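Geranyltranstransferase (PDB 3NPK) probably catalyses the condensation of geranyl diphosphate with isopentenyl diphosphate to farnesyl diphosphate in isoprene biosynthesis. Local coordinates at residues S163-E166 / L167-L170; S22-P25 / F26-E29. All blocks are in the same frame, centred on the assembly; numbering follows the deposited sequence.

Contact 1 of 2, residues S163-E166 / L167-L170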
ATOM      1  N   SER A 163      -4.404 -25.626  15.500  1.00 14.86           N
ATOM      2  CA  SER A 163      -5.297 -25.734  16.638  1.00 15.76           C
ATOM      3  C   SER A 163      -6.475 -24.799  16.403  1.00 15.98           C
ATOM      4  O   SER A 163      -6.442 -23.952  15.505  1.00 15.74           O
ATOM      5  CB  SER A 163      -4.573 -25.300  17.909  1.00 16.94           C
ATOM      6  OG  SER A 163      -4.356 -23.898  17.867  1.00 17.53           O
ATOM      7  N   LEU A 164      -7.500 -24.931  17.233  1.00 17.06           N
ATOM      8  CA  LEU A 164      -8.663 -24.051  17.161  1.00 18.19           C
ATOM      9  C   LEU A 164      -8.247 -22.599  17.363  1.00 17.64           C
ATOM     10  O   LEU A 164      -8.649 -21.716  16.603  1.00 18.18           O
ATOM     11  CB  LEU A 164      -9.670 -24.441  18.246  1.00 20.09           C
ATOM     12  CG  LEU A 164     -11.175 -24.272  17.999  1.00 24.39           C
ATOM     13  CD1 LEU A 164     -11.941 -23.968  19.300  1.00 24.81           C
ATOM     14  CD2 LEU A 164     -11.507 -23.289  16.929  1.00 24.52           C
ATOM     15  N   ASN A 165      -7.441 -22.340  18.389  1.00 17.19           N
ATOM     16  CA  ASN A 165      -7.003 -20.962  18.635  1.00 18.11           C
ATOM     17  C   ASN A 165      -6.211 -20.381  17.457  1.00 16.76           C
ATOM     18  O   ASN A 165      -6.358 -19.201  17.098  1.00 16.75           O
ATOM     19  CB  ASN A 165      -6.203 -20.860  19.933  1.00 22.10           C
ATOM     20  CG  ASN A 165      -7.085 -20.952  21.166  1.00 27.02           C
ATOM     21  OD1 ASN A 165      -8.319 -20.862  21.078  1.00 29.54           O
ATOM     22  ND2 ASN A 165      -6.459 -21.115  22.328  1.00 28.67           N
ATOM     23  N   GLU A 166      -5.388 -21.218  16.835  1.00 15.99           N
ATOM     24  CA  GLU A 166      -4.611 -20.792  15.676  1.00 14.42           C
ATOM     25  C   GLU A 166      -5.501 -20.502  14.471  1.00 13.08           C
ATOM     26  O   GLU A 166      -5.298 -19.512  13.754  1.00 12.84           O
ATOM     27  CB  GLU A 166      -3.568 -21.851  15.319  1.00 14.28           C
ATOM     28  CG  GLU A 166      -2.408 -21.820  16.288  1.00 16.60           C
ATOM     29  CD  GLU A 166      -1.479 -23.009  16.162  1.00 18.81           C
ATOM     30  OE1 GLU A 166      -1.882 -24.047  15.587  1.00 19.11           O
ATOM     31  OE2 GLU A 166      -0.337 -22.894  16.649  1.00 19.72           O
ATOM     32  N   LEU A 167      -6.502 -21.353  14.268  1.00 13.06           N
ATOM     33  CA  LEU A 167      -7.438 -21.151  13.169  1.00 13.96           C
ATOM     34  C   LEU A 167      -8.242 -19.867  13.390  1.00 14.36           C
ATOM     35  O   LEU A 167      -8.445 -19.098  12.458  1.00 13.83           O
ATOM     36  CB  LEU A 167      -8.348 -22.376  13.027  1.00 14.93           C
ATOM     37  CG  LEU A 167      -9.319 -22.381  11.847  1.00 16.67           C
ATOM     38  CD1 LEU A 167      -8.588 -22.247  10.514  1.00 17.95           C
ATOM     39  CD2 LEU A 167     -10.152 -23.655  11.879  1.00 18.93           C
ATOM     40  N   GLU A 168      -8.663 -19.624  14.632  1.00 14.68           N
ATOM     41  CA  GLU A 168      -9.345 -18.377  14.970  1.00 15.40           C
ATOM     42  C   GLU A 168      -8.460 -17.169  14.688  1.00 14.71           C
ATOM     43  O   GLU A 168      -8.917 -16.172  14.128  1.00 15.81           O
ATOM     44  CB  GLU A 168      -9.788 -18.398  16.437  1.00 18.38           C
ATOM     45  CG  GLU A 168     -10.976 -19.298  16.671  1.00 21.70           C
ATOM     46  CD  GLU A 168     -11.209 -19.638  18.139  1.00 26.61           C
ATOM     47  OE1 GLU A 168     -10.308 -19.411  18.982  1.00 29.73           O
ATOM     48  OE2 GLU A 168     -12.294 -20.165  18.446  1.00 27.69           O
ATOM     49  N   PHE A 169      -7.189 -17.261  15.064  1.00 13.66           N
ATOM     50  CA  PHE A 169      -6.232 -16.170  14.832  1.00 13.30           C
ATOM     51  C   PHE A 169      -6.116 -15.891  13.334  1.00 11.99           C
ATOM     52  O   PHE A 169      -6.173 -14.736  12.880  1.00 12.68           O
ATOM     53  CB  PHE A 169      -4.861 -16.550  15.428  1.00 15.46           C
ATOM     54  CG  PHE A 169      -3.818 -15.448  15.352  1.00 14.62           C
ATOM     55  CD1 PHE A 169      -3.148 -15.184  14.155  1.00 14.67           C
ATOM     56  CD2 PHE A 169      -3.489 -14.687  16.482  1.00 15.68           C
ATOM     57  CE1 PHE A 169      -2.187 -14.188  14.079  1.00 15.07           C
ATOM     58  CE2 PHE A 169      -2.518 -13.696  16.406  1.00 16.48           C
ATOM     59  CZ  PHE A 169      -1.867 -13.446  15.201  1.00 16.26           C
ATOM     60  N   LEU A 170      -5.944 -16.966  12.572  1.00 11.86           N
ATOM     61  CA  LEU A 170      -5.815 -16.867  11.116  1.00 11.15           C
ATOM     62  C   LEU A 170      -6.972 -16.059  10.533  1.00 12.11           C
ATOM     63  O   LEU A 170      -6.763 -15.069   9.841  1.00 12.16           O
ATOM     64  CB  LEU A 170      -5.761 -18.285  10.520  1.00 11.40           C
ATOM     65  CG  LEU A 170      -5.558 -18.483   9.018  1.00 11.56           C
ATOM     66  CD1 LEU A 170      -5.255 -19.962   8.791  1.00 12.80           C
ATOM     67  CD2 LEU A 170      -6.767 -18.045   8.177  1.00 14.17           C
TER
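Glu-168 lies back along the first turn of helix 164-189, over Leu-164 and Asn-165, just after a capping box formed by Ser-163 and Glu-166. Its CB rests near the carbonyl oxygens of Leu-164 and Asn-165, and CG comes 3.4 Å from Leu-164 O. CG stands beside the backbone N of its own residue (chi1 -74°) and the chain then runs extended, which carries the carboxylate back towards the start of the helix. There CD lies 3.9 Å from Leu-164 CD2, and the two oxygens part: OE2 meets the methyls of Leu-164, nearest to CD2, while OE1 reaches the side-chain amide of Asn-165, whose plane is only 26° from that of the carboxylate. The same Leu-164 and Glu-168 side chains also pack on Phe-240 of helix 240-244.

The box closes the helix end in both directions. Ser-163 OG accepts from Glu-166 N at 3.1 Å, and Ser-163 N donates to Glu-166 OE1 almost straight, at 174°, so both N-H groups are satisfied by side chains. Successive i to i+4 bonds follow, Leu-167 N to Ser-163 O being the first. Further along, Phe-169 meets Phe-23 of the second subunit edge-to-face, and at its base Phe-169 CB packs 3.4 Å from Glu-166 O.

Contact 2 of 2, residues S22-P25 / F26-E29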
ATOM      1  N   SER A  22      -0.482   7.159 -20.207  1.00 14.76           N
ATOM      2  CA  SER A  22       0.818   6.663 -20.642  1.00 14.84           C
ATOM      3  C   SER A  22       0.661   5.899 -21.947  1.00 14.60           C
ATOM      4  O   SER A  22      -0.460   5.687 -22.417  1.00 16.52           O
ATOM      5  CB  SER A  22       1.436   5.727 -19.591  1.00 14.53           C
ATOM      6  OG  SER A  22       0.952   4.397 -19.730  1.00 14.27           O
ATOM      7  N   PHE A  23       1.786   5.477 -22.518  1.00 14.53           N
ATOM      8  CA  PHE A  23       1.767   4.680 -23.740  1.00 15.59           C
ATOM      9  C   PHE A  23       1.708   3.182 -23.462  1.00 15.25           C
ATOM     10  O   PHE A  23       1.816   2.367 -24.383  1.00 16.58           O
ATOM     11  CB  PHE A  23       2.962   5.020 -24.638  1.00 15.93           C
ATOM     12  CG  PHE A  23       4.284   4.991 -23.922  1.00 15.91           C
ATOM     13  CD1 PHE A  23       5.065   3.840 -23.928  1.00 16.72           C
ATOM     14  CD2 PHE A  23       4.737   6.108 -23.226  1.00 17.07           C
ATOM     15  CE1 PHE A  23       6.275   3.804 -23.254  1.00 16.83           C
ATOM     16  CE2 PHE A  23       5.951   6.085 -22.554  1.00 17.14           C
ATOM     17  CZ  PHE A  23       6.724   4.928 -22.561  1.00 17.23           C
ATOM     18  N   HIS A  24       1.530   2.799 -22.201  1.00 14.14           N
ATOM     19  CA  HIS A  24       1.290   1.384 -21.909  1.00 13.48           C
ATOM     20  C   HIS A  24      -0.073   0.990 -22.500  1.00 13.55           C
ATOM     21  O   HIS A  24      -1.067   1.645 -22.229  1.00 14.79           O
ATOM     22  CB  HIS A  24       1.288   1.138 -20.398  1.00 13.45           C
ATOM     23  CG  HIS A  24       1.360  -0.311 -20.024  1.00 12.84           C
ATOM     24  ND1 HIS A  24       0.370  -1.214 -20.343  1.00 12.85           N
ATOM     25  CD2 HIS A  24       2.298  -1.008 -19.340  1.00 13.78           C
ATOM     26  CE1 HIS A  24       0.702  -2.410 -19.887  1.00 13.19           C
ATOM     27  NE2 HIS A  24       1.867  -2.311 -19.272  1.00 13.33           N
ATOM     28  N   PRO A  25      -0.125  -0.078 -23.318  1.00 14.01           N
ATOM     29  CA  PRO A  25      -1.379  -0.349 -24.039  1.00 13.83           C
ATOM     30  C   PRO A  25      -2.546  -0.837 -23.180  1.00 13.70           C
ATOM     31  O   PRO A  25      -3.686  -0.766 -23.655  1.00 14.20           O
ATOM     32  CB  PRO A  25      -0.971  -1.436 -25.055  1.00 15.09           C
ATOM     33  CG  PRO A  25       0.167  -2.129 -24.373  1.00 15.20           C
ATOM     34  CD  PRO A  25       0.945  -1.002 -23.718  1.00 14.44           C
ATOM     35  N   PHE A  26      -2.301  -1.314 -21.955  1.00 11.61           N
ATOM     36  CA  PHE A  26      -3.412  -1.897 -21.202  1.00 11.34           C
ATOM     37  C   PHE A  26      -3.399  -1.705 -19.699  1.00 10.57           C
ATOM     38  O   PHE A  26      -4.303  -2.196 -19.025  1.00 12.10           O
ATOM     39  CB  PHE A  26      -3.584  -3.400 -21.515  1.00 11.64           C
ATOM     40  CG  PHE A  26      -2.403  -4.261 -21.131  1.00 11.42           C
ATOM     41  CD1 PHE A  26      -2.120  -4.547 -19.798  1.00 11.48           C
ATOM     42  CD2 PHE A  26      -1.588  -4.804 -22.111  1.00 13.16           C
ATOM     43  CE1 PHE A  26      -1.034  -5.349 -19.459  1.00 12.18           C
ATOM     44  CE2 PHE A  26      -0.516  -5.612 -21.775  1.00 13.57           C
ATOM     45  CZ  PHE A  26      -0.228  -5.872 -20.454  1.00 13.04           C
ATOM     46  N   PHE A  27      -2.416  -0.983 -19.159  1.00 10.86           N
ATOM     47  CA  PHE A  27      -2.360  -0.898 -17.706  1.00 10.66           C
ATOM     48  C   PHE A  27      -3.645  -0.305 -17.123  1.00 11.31           C
ATOM     49  O   PHE A  27      -4.143  -0.795 -16.112  1.00 11.62           O
ATOM     50  CB  PHE A  27      -1.120  -0.153 -17.202  1.00 11.03           C
ATOM     51  CG  PHE A  27      -0.763  -0.511 -15.786  1.00 11.17           C
ATOM     52  CD1 PHE A  27      -0.143  -1.726 -15.505  1.00 11.55           C
ATOM     53  CD2 PHE A  27      -1.069   0.340 -14.733  1.00 13.11           C
ATOM     54  CE1 PHE A  27       0.174  -2.090 -14.196  1.00 12.00           C
ATOM     55  CE2 PHE A  27      -0.758  -0.021 -13.413  1.00 12.72           C
ATOM     56  CZ  PHE A  27      -0.135  -1.231 -13.149  1.00 12.73           C
ATOM     57  N   ASN A  28      -4.191   0.741 -17.743  1.00 11.73           N
ATOM     58  CA  ASN A  28      -5.444   1.299 -17.232  1.00 12.08           C
ATOM     59  C   ASN A  28      -6.602   0.316 -17.260  1.00 11.16           C
ATOM     60  O   ASN A  28      -7.380   0.236 -16.314  1.00 11.39           O
ATOM     61  CB  ASN A  28      -5.831   2.588 -17.962  1.00 12.79           C
ATOM     62  CG  ASN A  28      -4.913   3.742 -17.632  1.00 13.83           C
ATOM     63  OD1 ASN A  28      -4.315   3.790 -16.557  1.00 13.52           O
ATOM     64  ND2 ASN A  28      -4.783   4.681 -18.567  1.00 14.77           N
ATOM     65  N   GLU A  29      -6.732  -0.408 -18.363  1.00 10.87           N
ATOM     66  CA  GLU A  29      -7.772  -1.417 -18.465  1.00 10.76           C
ATOM     67  C   GLU A  29      -7.582  -2.501 -17.401  1.00 11.58           C
ATOM     68  O   GLU A  29      -8.553  -2.957 -16.782  1.00 12.55           O
ATOM     69  CB  GLU A  29      -7.778  -2.022 -19.876  1.00 13.36           C
ATOM     70  CG  GLU A  29      -8.394  -1.096 -20.916  1.00 15.74           C
ATOM     71  CD  GLU A  29      -7.423  -0.071 -21.497  1.00 19.09           C
ATOM     72  OE1 GLU A  29      -6.248  -0.028 -21.085  1.00 18.55           O
ATOM     73  OE2 GLU A  29      -7.848   0.705 -22.393  1.00 23.02           O
TER
HETATM   74  O   HOH W   1      -2.861   2.150 -20.110  1.00 18.35           O
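An aromatic cluster at the subunit interface is built here from His-24, Phe-26 and Phe-27, where a loop turns into helix 27-37. The imidazole of His-24 presents its edge to the face of Phe-26, the planes standing at 86°, and CE1 sits over the centre of the phenyl ring, 3.4 Å from Phe-26 CE1. Phe-26 CG lies between its own backbone N and carbonyl carbon (chi1 63°), a rotation that brings the ring across this carbon. On one imidazole face Phe-27 CB makes a CH-pi contact, 3.8 Å from the centroid of the His-24 ring, and the Phe-27 ring turns its edge to the imidazole.

Phe-26 is the N-cap residue of helix 27-37, and its backbone N donates to His-24 ND1 at 3.1 Å, nearly straight and in the imidazole plane, which helps set the rotation of that ring. Before it, an ST turn links His-24 N to Ser-22 OG at 3.0 Å. A water accepts a hydrogen bond from Asn-28 N and donates one to His-24 O at 2.8 Å, bridging the loop to the first helical turn. Phe-156 of the second subunit meets the rings of both His-24 and Phe-26.

How the contacts relate
Contact 2 comes first along the chain, at the start of helix 27-37, and contact 1 follows much later, at the start of helix 164-189. Within one subunit they lie on opposite sides of the chain's centre, with centres about 42 Å apart and nearest atoms about 28 Å apart, so they do not touch. Both belong to the largely helical polyprenyl synthetase family region, and the dimer brings them together: segment 22-25 meets the start of helix 164-189 of the second subunit, Phe-23 packing on its Glu-166. Two helix starts distant in one chain thus become neighbours across the subunit interface. Bound pyrophosphate lies about 13 Å from the side chain of Leu-170 in contact 1.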